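Local structure of activated BY transcription factor SSRB (Salmonella enterica, 2WNW) at residues 4-9 with 370-375; 311-316 with 326-331; 419-424 with 438-443. The protein belongs to glycosyl hydrolase family 30, combining a TIM-barrel domain with a beta sandwich, and is named for its activation by the transcription factor SsrB. All blocks are in the same frame, centred on the assembly; numbering follows the deposited sequence.

Contact 1. Residues 4-9 with 370-375; sequences RLISSD and IGHFCR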
loop_
_atom_site.group_PDB
_atom_site.type_symbol
_atom_site.label_atom_id
_atom_site.label_comp_id
_atom_site.label_asym_id
_atom_site.label_seq_id
_atom_site.Cartn_x
_atom_site.Cartn_y
_atom_site.Cartn_z
ATOM N N ARG A 4 1.033 18.671 -19.684
ATOM C CA ARG A 4 2.027 18.037 -20.532
ATOM C C ARG A 4 2.109 16.566 -20.160
ATOM O O ARG A 4 2.047 16.211 -18.984
ATOM C CB ARG A 4 3.400 18.682 -20.335
ATOM C CG ARG A 4 3.486 20.143 -20.742
ATOM C CD ARG A 4 4.936 20.610 -20.715
ATOM N NE ARG A 4 5.482 20.674 -19.362
ATOM C CZ ARG A 4 6.767 20.495 -19.063
ATOM N NH1 ARG A 4 7.647 20.230 -20.020
ATOM N NH2 ARG A 4 7.177 20.599 -17.806
ATOM N N LEU A 5 2.244 15.716 -21.169
ATOM C CA LEU A 5 2.339 14.281 -20.954
ATOM C C LEU A 5 3.669 13.783 -21.505
ATOM O O LEU A 5 3.991 14.016 -22.668
ATOM C CB LEU A 5 1.181 13.563 -21.655
ATOM C CG LEU A 5 1.137 12.036 -21.517
ATOM C CD1 LEU A 5 0.921 11.656 -20.056
ATOM C CD2 LEU A 5 0.019 11.475 -22.384
ATOM N N ILE A 6 4.447 13.117 -20.655
ATOM C CA ILE A 6 5.740 12.568 -21.049
ATOM C C ILE A 6 5.575 11.055 -20.997
ATOM O O ILE A 6 5.395 10.484 -19.916
ATOM C CB ILE A 6 6.865 12.992 -20.078
ATOM C CG1 ILE A 6 7.057 14.514 -20.119
ATOM C CG2 ILE A 6 8.169 12.301 -20.461
ATOM C CD1 ILE A 6 5.966 15.293 -19.427
ATOM N N SER A 7 5.639 10.412 -22.160
ATOM C CA SER A 7 5.438 8.972 -22.241
ATOM C C SER A 7 6.623 8.159 -22.749
ATOM O O SER A 7 7.312 8.551 -23.695
ATOM C CB SER A 7 4.225 8.678 -23.131
ATOM O OG SER A 7 3.104 9.445 -22.731
ATOM N N SER A 8 6.844 7.018 -22.105
ATOM C CA SER A 8 7.913 6.106 -22.484
ATOM C C SER A 8 7.312 4.752 -22.831
ATOM O O SER A 8 6.399 4.271 -22.159
ATOM C CB SER A 8 8.925 5.929 -21.345
ATOM O OG SER A 8 9.696 7.100 -21.148
ATOM N N ASP A 9 7.831 4.155 -23.895
ATOM C CA ASP A 9 7.397 2.850 -24.371
ATOM C C ASP A 9 8.707 2.095 -24.564
ATOM O O ASP A 9 9.222 1.997 -25.678
ATOM C CB ASP A 9 6.658 3.011 -25.704
ATOM C CG ASP A 9 6.091 1.704 -26.236
ATOM O OD1 ASP A 9 5.324 1.769 -27.217
ATOM O OD2 ASP A 9 6.405 0.624 -25.691
ATOM N N ILE A 370 14.372 6.760 -13.941
ATOM C CA ILE A 370 14.583 7.748 -12.889
ATOM C C ILE A 370 14.078 9.096 -13.403
ATOM O O ILE A 370 13.499 9.881 -12.657
ATOM C CB ILE A 370 16.082 7.863 -12.540
ATOM C CG1 ILE A 370 16.570 6.545 -11.929
ATOM C CG2 ILE A 370 16.318 9.019 -11.583
ATOM C CD1 ILE A 370 18.073 6.492 -11.715
ATOM N N GLY A 371 14.289 9.336 -14.693
ATOM C CA GLY A 371 13.872 10.582 -15.313
ATOM C C GLY A 371 12.396 10.920 -15.206
ATOM O O GLY A 371 12.038 12.096 -15.121
ATOM N N HIS A 372 11.531 9.910 -15.221
ATOM C CA HIS A 372 10.100 10.167 -15.111
ATOM C C HIS A 372 9.790 10.887 -13.805
ATOM O O HIS A 372 8.738 11.518 -13.673
ATOM C CB HIS A 372 9.307 8.859 -15.221
ATOM C CG HIS A 372 8.950 8.499 -16.630
ATOM N ND1 HIS A 372 7.874 9.058 -17.289
ATOM C CD2 HIS A 372 9.571 7.703 -17.532
ATOM C CE1 HIS A 372 7.850 8.623 -18.537
ATOM N NE2 HIS A 372 8.869 7.801 -18.711
ATOM N N PHE A 373 10.716 10.792 -12.852
ATOM C CA PHE A 373 10.580 11.455 -11.556
ATOM C C PHE A 373 11.415 12.740 -11.444
ATOM O O PHE A 373 10.883 13.847 -11.342
ATOM C CB PHE A 373 11.042 10.552 -10.407
ATOM C CG PHE A 373 10.048 9.510 -9.985
ATOM C CD1 PHE A 373 9.984 8.286 -10.638
ATOM C CD2 PHE A 373 9.202 9.740 -8.903
ATOM C CE1 PHE A 373 9.091 7.297 -10.215
ATOM C CE2 PHE A 373 8.306 8.757 -8.474
ATOM C CZ PHE A 373 8.254 7.536 -9.133
ATOM N N CYS A 374 12.734 12.564 -11.458
ATOM C CA CYS A 374 13.679 13.661 -11.258
ATOM C C CYS A 374 13.631 14.862 -12.191
ATOM O O CYS A 374 13.980 15.967 -11.782
ATOM C CB CYS A 374 15.110 13.112 -11.210
ATOM S SG CYS A 374 15.796 12.607 -12.793
ATOM N N ARG A 375 13.202 14.664 -13.431
ATOM C CA ARG A 375 13.140 15.776 -14.374
ATOM C C ARG A 375 11.977 16.721 -14.092
ATOM O O ARG A 375 11.986 17.875 -14.532
ATOM C CB ARG A 375 13.013 15.248 -15.810
ATOM C CG ARG A 375 14.175 14.371 -16.258
ATOM C CD ARG A 375 13.871 13.665 -17.574
ATOM N NE ARG A 375 14.003 14.546 -18.731
ATOM C CZ ARG A 375 15.164 14.895 -19.279
ATOM N NH1 ARG A 375 16.308 14.440 -18.781
ATOM N NH2 ARG A 375 15.182 15.691 -20.340
#
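The seam between the beta sandwich and the TIM barrel is bridged here by H372, which reaches from barrel helix 365-374 to S8 and I6 on strand 2-9. Helix and strand run nearly antiparallel, with a short-segment axis angle of 167° and a closest approach of 10.1 Å. The imidazole crosses much of that gap. Its NE2 hydrogen-bonds S8 OG at 2.7 Å. The S8 hydroxyl is directed there by a chi1 of -71°, which sets OG beside the backbone N and anti to the carbonyl carbon. S8 CB follows at the ring edge, 3.2 Å from H372 NE2. The same edge faces the strand backbone, with I6 O near the ring plane and 3.4 Å from H372 CE1. The I6 side chain adds a looser apolar touch through CG2, 4.2 Å from H372 CE1, while its longer branch leads away from the helix. Both ring nitrogens are engaged, since H372 ND1 is hydrogen-bonded to T439 OG1 on the adjoining strand 437-442; the two bonds should fix the rotation of the buried ring. S8 OG has a second partner in L16 N. The arrangement is a domain interface in which the last barrel helix docks on a sandwich sheet containing the N-terminal strand, consistent with the two-domain architecture of family 30 proteins.

Contact 2. Residues 311-316 with 326-331; sequences HTYLHD and SGFIDW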
loop_
_atom_site.group_PDB
_atom_site.type_symbol
_atom_site.label_atom_id
_atom_site.label_comp_id
_atom_site.label_asym_id
_atom_site.label_seq_id
_atom_site.Cartn_x
_atom_site.Cartn_y
_atom_site.Cartn_z
ATOM N N HIS A 311 11.901 -2.008 -14.588
ATOM C CA HIS A 311 10.897 -2.351 -13.589
ATOM C C HIS A 311 11.399 -2.166 -12.162
ATOM O O HIS A 311 10.711 -1.589 -11.329
ATOM C CB HIS A 311 10.452 -3.805 -13.739
ATOM C CG HIS A 311 9.608 -4.287 -12.601
ATOM N ND1 HIS A 311 8.283 -3.935 -12.457
ATOM C CD2 HIS A 311 9.919 -5.038 -11.517
ATOM C CE1 HIS A 311 7.815 -4.447 -11.331
ATOM N NE2 HIS A 311 8.788 -5.120 -10.742
ATOM N N THR A 312 12.591 -2.680 -11.874
ATOM C CA THR A 312 13.137 -2.575 -10.523
ATOM C C THR A 312 13.182 -1.137 -10.018
ATOM O O THR A 312 12.742 -0.858 -8.903
ATOM C CB THR A 312 14.547 -3.208 -10.450
ATOM O OG1 THR A 312 14.442 -4.612 -10.724
ATOM C CG2 THR A 312 15.166 -3.010 -9.072
ATOM N N TYR A 313 13.693 -0.223 -10.838
ATOM C CA TYR A 313 13.777 1.174 -10.433
ATOM C C TYR A 313 12.407 1.819 -10.250
ATOM O O TYR A 313 12.129 2.414 -9.206
ATOM C CB TYR A 313 14.588 1.992 -11.452
ATOM C CG TYR A 313 16.079 2.008 -11.183
ATOM C CD1 TYR A 313 16.901 0.958 -11.600
ATOM C CD2 TYR A 313 16.662 3.062 -10.476
ATOM C CE1 TYR A 313 18.273 0.960 -11.314
ATOM C CE2 TYR A 313 18.025 3.071 -10.181
ATOM C CZ TYR A 313 18.822 2.021 -10.602
ATOM O OH TYR A 313 20.163 2.036 -10.299
ATOM N N LEU A 314 11.549 1.705 -11.261
ATOM C CA LEU A 314 10.222 2.312 -11.179
ATOM C C LEU A 314 9.360 1.732 -10.064
ATOM O O LEU A 314 8.714 2.472 -9.326
ATOM C CB LEU A 314 9.492 2.182 -12.519
ATOM C CG LEU A 314 10.027 3.066 -13.649
ATOM C CD1 LEU A 314 9.350 2.682 -14.959
ATOM C CD2 LEU A 314 9.774 4.538 -13.321
ATOM N N HIS A 315 9.355 0.408 -9.943
ATOM C CA HIS A 315 8.556 -0.259 -8.921
ATOM C C HIS A 315 8.959 0.158 -7.511
ATOM O O HIS A 315 8.101 0.452 -6.678
ATOM C CB HIS A 315 8.681 -1.780 -9.064
ATOM C CG HIS A 315 7.910 -2.551 -8.037
ATOM N ND1 HIS A 315 6.534 -2.637 -8.046
ATOM C CD2 HIS A 315 8.324 -3.261 -6.959
ATOM C CE1 HIS A 315 6.133 -3.364 -7.017
ATOM N NE2 HIS A 315 7.200 -3.755 -6.342
ATOM N N ASP A 316 10.259 0.194 -7.233
ATOM C CA ASP A 316 10.693 0.572 -5.896
ATOM C C ASP A 316 10.465 2.051 -5.612
ATOM O O ASP A 316 10.028 2.419 -4.520
ATOM C CB ASP A 316 12.168 0.217 -5.679
ATOM C CG ASP A 316 12.531 0.169 -4.208
ATOM O OD1 ASP A 316 13.136 1.136 -3.695
ATOM O OD2 ASP A 316 12.181 -0.836 -3.560
ATOM N N SER A 326 11.182 10.177 1.799
ATOM C CA SER A 326 11.540 11.595 1.713
ATOM C C SER A 326 12.533 11.963 0.609
ATOM O O SER A 326 12.831 13.139 0.413
ATOM C CB SER A 326 12.107 12.071 3.056
ATOM O OG SER A 326 13.329 11.412 3.358
ATOM N N GLY A 327 13.057 10.972 -0.103
ATOM C CA GLY A 327 14.015 11.278 -1.152
ATOM C C GLY A 327 14.597 10.043 -1.801
ATOM O O GLY A 327 14.514 8.948 -1.244
ATOM N N PHE A 328 15.202 10.228 -2.973
ATOM C CA PHE A 328 15.784 9.131 -3.734
ATOM C C PHE A 328 17.230 9.383 -4.143
ATOM O O PHE A 328 17.544 10.404 -4.763
ATOM C CB PHE A 328 14.944 8.885 -4.997
ATOM C CG PHE A 328 15.596 7.972 -6.011
ATOM C CD1 PHE A 328 15.435 6.591 -5.934
ATOM C CD2 PHE A 328 16.368 8.497 -7.046
ATOM C CE1 PHE A 328 16.028 5.744 -6.873
ATOM C CE2 PHE A 328 16.971 7.660 -7.994
ATOM C CZ PHE A 328 16.797 6.277 -7.905
ATOM N N ILE A 329 18.106 8.450 -3.791
ATOM C CA ILE A 329 19.502 8.541 -4.179
ATOM C C ILE A 329 19.940 7.197 -4.749
ATOM O O ILE A 329 19.978 6.183 -4.045
ATOM C CB ILE A 329 20.434 8.892 -3.007
ATOM C CG1 ILE A 329 19.933 10.150 -2.287
ATOM C CG2 ILE A 329 21.842 9.159 -3.549
ATOM C CD1 ILE A 329 20.801 10.566 -1.108
ATOM N N ASP A 330 20.251 7.208 -6.039
ATOM C CA ASP A 330 20.712 6.029 -6.758
ATOM C C ASP A 330 22.155 5.765 -6.323
ATOM O O ASP A 330 22.776 6.612 -5.681
ATOM C CB ASP A 330 20.642 6.316 -8.262
ATOM C CG ASP A 330 21.128 5.160 -9.121
ATOM O OD1 ASP A 330 20.931 3.984 -8.739
ATOM O OD2 ASP A 330 21.691 5.436 -10.199
ATOM N N TRP A 331 22.677 4.590 -6.651
ATOM C CA TRP A 331 24.057 4.253 -6.306
ATOM C C TRP A 331 24.922 4.932 -7.378
ATOM O O TRP A 331 24.567 6.017 -7.847
ATOM C CB TRP A 331 24.223 2.727 -6.314
ATOM C CG TRP A 331 25.513 2.158 -5.736
ATOM C CD1 TRP A 331 25.985 0.889 -5.930
ATOM C CD2 TRP A 331 26.465 2.809 -4.871
ATOM N NE1 TRP A 331 27.164 0.709 -5.248
ATOM C CE2 TRP A 331 27.484 1.867 -4.590
ATOM C CE3 TRP A 331 26.559 4.091 -4.307
ATOM C CZ2 TRP A 331 28.585 2.166 -3.772
ATOM C CZ3 TRP A 331 27.658 4.391 -3.491
ATOM C CH2 TRP A 331 28.656 3.429 -3.234
#
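Y313 on helix 305-322 meets D330 and F328 of strand 327-330, the first through a polar bond and the second through an apolar touch. The polar part is a short hydrogen bond from Y313 OH to D330 OD1, 2.6 Å long. The hydroxyl approaches the oxygen on its syn side but 33° out of the carboxylate plane, and the tyrosine ring and the carboxylate are turned 76° against each other. D330 CG sits anti to the backbone N (chi1 179°), which swings the carboxylate over to the edge of the phenol, where OD1 also lies 3.4 Å from Y313 CE2. The apolar part is an edge-to-edge meeting of two rings whose side chains cross at about a right angle: F328 CZ comes up to the rim of Y313 and lies 4.1 Å from its CE2. All three residues are buried. The contact joins the helix and second strand of the beta-alpha-beta unit made by strand 289-294, helix 305-322 and the closing barrel strand 327-330. I370 of helix 365-374 packs on Y313, F328 and D330 alike, W269 meets Y313 edge-to-face, and F328 lies against F292 and F48 of the two flanking barrel strands.

Contact 3. Residues 419-424 with 438-443; sequences CRVLDG and STLLWR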
loop_
_atom_site.group_PDB
_atom_site.type_symbol
_atom_site.label_atom_id
_atom_site.label_comp_id
_atom_site.label_asym_id
_atom_site.label_seq_id
_atom_site.Cartn_x
_atom_site.Cartn_y
_atom_site.Cartn_z
ATOM N N CYS A 419 -6.453 3.930 -18.302
ATOM C CA CYS A 419 -6.823 4.532 -17.036
ATOM C C CYS A 419 -7.283 5.949 -17.299
ATOM O O CYS A 419 -6.972 6.534 -18.337
ATOM C CB CYS A 419 -5.640 4.538 -16.063
ATOM S SG CYS A 419 -4.266 5.614 -16.515
ATOM N N ARG A 420 -8.056 6.486 -16.371
ATOM C CA ARG A 420 -8.522 7.848 -16.495
ATOM C C ARG A 420 -8.042 8.594 -15.268
ATOM O O ARG A 420 -8.467 8.294 -14.151
ATOM C CB ARG A 420 -10.049 7.902 -16.561
ATOM C CG ARG A 420 -10.649 7.461 -17.884
ATOM C CD ARG A 420 -12.134 7.801 -17.915
ATOM N NE ARG A 420 -12.903 6.958 -17.013
ATOM C CZ ARG A 420 -13.978 7.355 -16.339
ATOM N NH1 ARG A 420 -14.421 8.601 -16.449
ATOM N NH2 ARG A 420 -14.621 6.496 -15.561
ATOM N N VAL A 421 -7.132 9.541 -15.461
ATOM C CA VAL A 421 -6.645 10.331 -14.340
ATOM C C VAL A 421 -7.786 11.286 -14.022
ATOM O O VAL A 421 -8.164 12.114 -14.853
ATOM C CB VAL A 421 -5.385 11.129 -14.710
ATOM C CG1 VAL A 421 -4.949 11.989 -13.528
ATOM C CG2 VAL A 421 -4.269 10.166 -15.107
ATOM N N LEU A 422 -8.331 11.158 -12.818
ATOM C CA LEU A 422 -9.460 11.970 -12.396
ATOM C C LEU A 422 -9.072 12.955 -11.300
ATOM O O LEU A 422 -8.681 12.558 -10.206
ATOM C CB LEU A 422 -10.588 11.037 -11.929
ATOM C CG LEU A 422 -12.010 11.529 -11.627
ATOM C CD1 LEU A 422 -12.061 12.176 -10.266
ATOM C CD2 LEU A 422 -12.470 12.484 -12.717
ATOM N N ASP A 423 -9.174 14.243 -11.618
ATOM C CA ASP A 423 -8.853 15.318 -10.687
ATOM C C ASP A 423 -10.096 16.185 -10.515
ATOM O O ASP A 423 -10.336 17.106 -11.300
ATOM C CB ASP A 423 -7.706 16.165 -11.239
ATOM C CG ASP A 423 -7.363 17.347 -10.349
ATOM O OD1 ASP A 423 -6.531 18.176 -10.768
ATOM O OD2 ASP A 423 -7.915 17.451 -9.232
ATOM N N GLY A 424 -10.886 15.888 -9.489
ATOM C CA GLY A 424 -12.098 16.655 -9.260
ATOM C C GLY A 424 -13.115 16.373 -10.348
ATOM O O GLY A 424 -13.496 15.222 -10.558
ATOM N N SER A 438 4.409 6.911 -17.773
ATOM C CA SER A 438 4.030 8.244 -18.203
ATOM C C SER A 438 4.028 9.196 -17.021
ATOM O O SER A 438 3.687 8.817 -15.899
ATOM C CB SER A 438 2.637 8.228 -18.838
ATOM O OG SER A 438 2.597 7.381 -19.973
ATOM N N THR A 439 4.431 10.433 -17.276
ATOM C CA THR A 439 4.427 11.457 -16.250
ATOM C C THR A 439 3.528 12.565 -16.786
ATOM O O THR A 439 3.751 13.083 -17.884
ATOM C CB THR A 439 5.837 12.010 -15.986
ATOM O OG1 THR A 439 6.705 10.938 -15.591
ATOM C CG2 THR A 439 5.794 13.046 -14.867
ATOM N N LEU A 440 2.492 12.891 -16.020
ATOM C CA LEU A 440 1.536 13.927 -16.394
ATOM C C LEU A 440 1.769 15.160 -15.532
ATOM O O LEU A 440 1.842 15.065 -14.308
ATOM C CB LEU A 440 0.105 13.415 -16.186
ATOM C CG LEU A 440 -1.063 14.372 -16.450
ATOM C CD1 LEU A 440 -1.128 14.725 -17.931
ATOM C CD2 LEU A 440 -2.361 13.709 -16.004
ATOM N N LEU A 441 1.885 16.315 -16.179
ATOM C CA LEU A 441 2.122 17.571 -15.480
ATOM C C LEU A 441 0.985 18.542 -15.775
ATOM O O LEU A 441 0.581 18.690 -16.929
ATOM C CB LEU A 441 3.433 18.197 -15.958
ATOM C CG LEU A 441 4.666 17.300 -16.064
ATOM C CD1 LEU A 441 5.792 18.078 -16.729
ATOM C CD2 LEU A 441 5.078 16.822 -14.686
ATOM N N TRP A 442 0.473 19.203 -14.742
ATOM C CA TRP A 442 -0.603 20.165 -14.933
ATOM C C TRP A 442 -0.773 21.082 -13.732
ATOM O O TRP A 442 -0.197 20.849 -12.666
ATOM C CB TRP A 442 -1.919 19.437 -15.244
ATOM C CG TRP A 442 -2.635 18.839 -14.064
ATOM C CD1 TRP A 442 -3.726 19.352 -13.427
ATOM C CD2 TRP A 442 -2.349 17.587 -13.423
ATOM N NE1 TRP A 442 -4.145 18.498 -12.435
ATOM C CE2 TRP A 442 -3.318 17.407 -12.409
ATOM C CE3 TRP A 442 -1.368 16.600 -13.609
ATOM C CZ2 TRP A 442 -3.339 16.276 -11.582
ATOM C CZ3 TRP A 442 -1.389 15.474 -12.787
ATOM C CH2 TRP A 442 -2.371 15.324 -11.784
ATOM N N ARG A 443 -1.553 22.140 -13.923
ATOM C CA ARG A 443 -1.816 23.111 -12.868
ATOM C C ARG A 443 -3.316 23.327 -12.742
ATOM O O ARG A 443 -4.050 23.215 -13.724
ATOM C CB ARG A 443 -1.132 24.442 -13.191
ATOM C CG ARG A 443 0.385 24.386 -13.173
ATOM C CD ARG A 443 0.990 25.668 -13.726
ATOM N NE ARG A 443 2.448 25.623 -13.727
ATOM C CZ ARG A 443 3.201 25.715 -12.637
ATOM N NH1 ARG A 443 2.637 25.864 -11.446
ATOM N NH2 ARG A 443 4.521 25.645 -12.738
#
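Strands 417-423 and 437-442 run in roughly the same direction but are too far apart to pair through their backbones: the CA atoms of V421 and L440 are 9.2 Å apart, and those of D423 and W442 10.5 Å. V421 and L440 point at each other tip to tip, with L440 CD2 facing the fork of the valine, 4.0 Å from V421 CG1 and 4.1 Å from V421 CG2. Two residues further along each strand the apolar pair gives way to a polar one, as W442 NE1 donates to D423 OD1 over 2.9 Å with an N-H...O angle of 157°. W442 CG lies between the backbone N and the carbonyl carbon (chi1 79°), which turns the indole N-H toward D423. The acceptor lies close to the indole plane and is approached on the anti side, while the carboxylate and the indole are inclined at 62°. A phosphate ion, probably from the crystallisation liquor, lies about 3 Å from the D423 side chain. The two strands lie in facing layers of the beta sandwich and meet across its interior, where I428 of strand 426-432 packs on V421 and L440, and strands 33-37 and 405-411 pack on D423 and W442 respectively.

The three contacts run from the sandwich into the barrel, with contact 1 between the other two: its centre is 14 Å from that of contact 2 and 13 Å from that of contact 3, which are themselves 22 Å apart and do not touch. Helix 365-374 connects contacts 1 and 2, carrying H372 toward the sandwich and I370 toward the barrel. Contacts 1 and 3 share a sheet, in which strands 2-9 and 437-442 are antiparallel neighbours. Along the chain, contact 1 spans nearly all of the barrel sequence, including contact 2, and contact 3 follows it. The N-terminal strand thus joins the C-terminal strands in the sandwich, tying both chain ends to one domain.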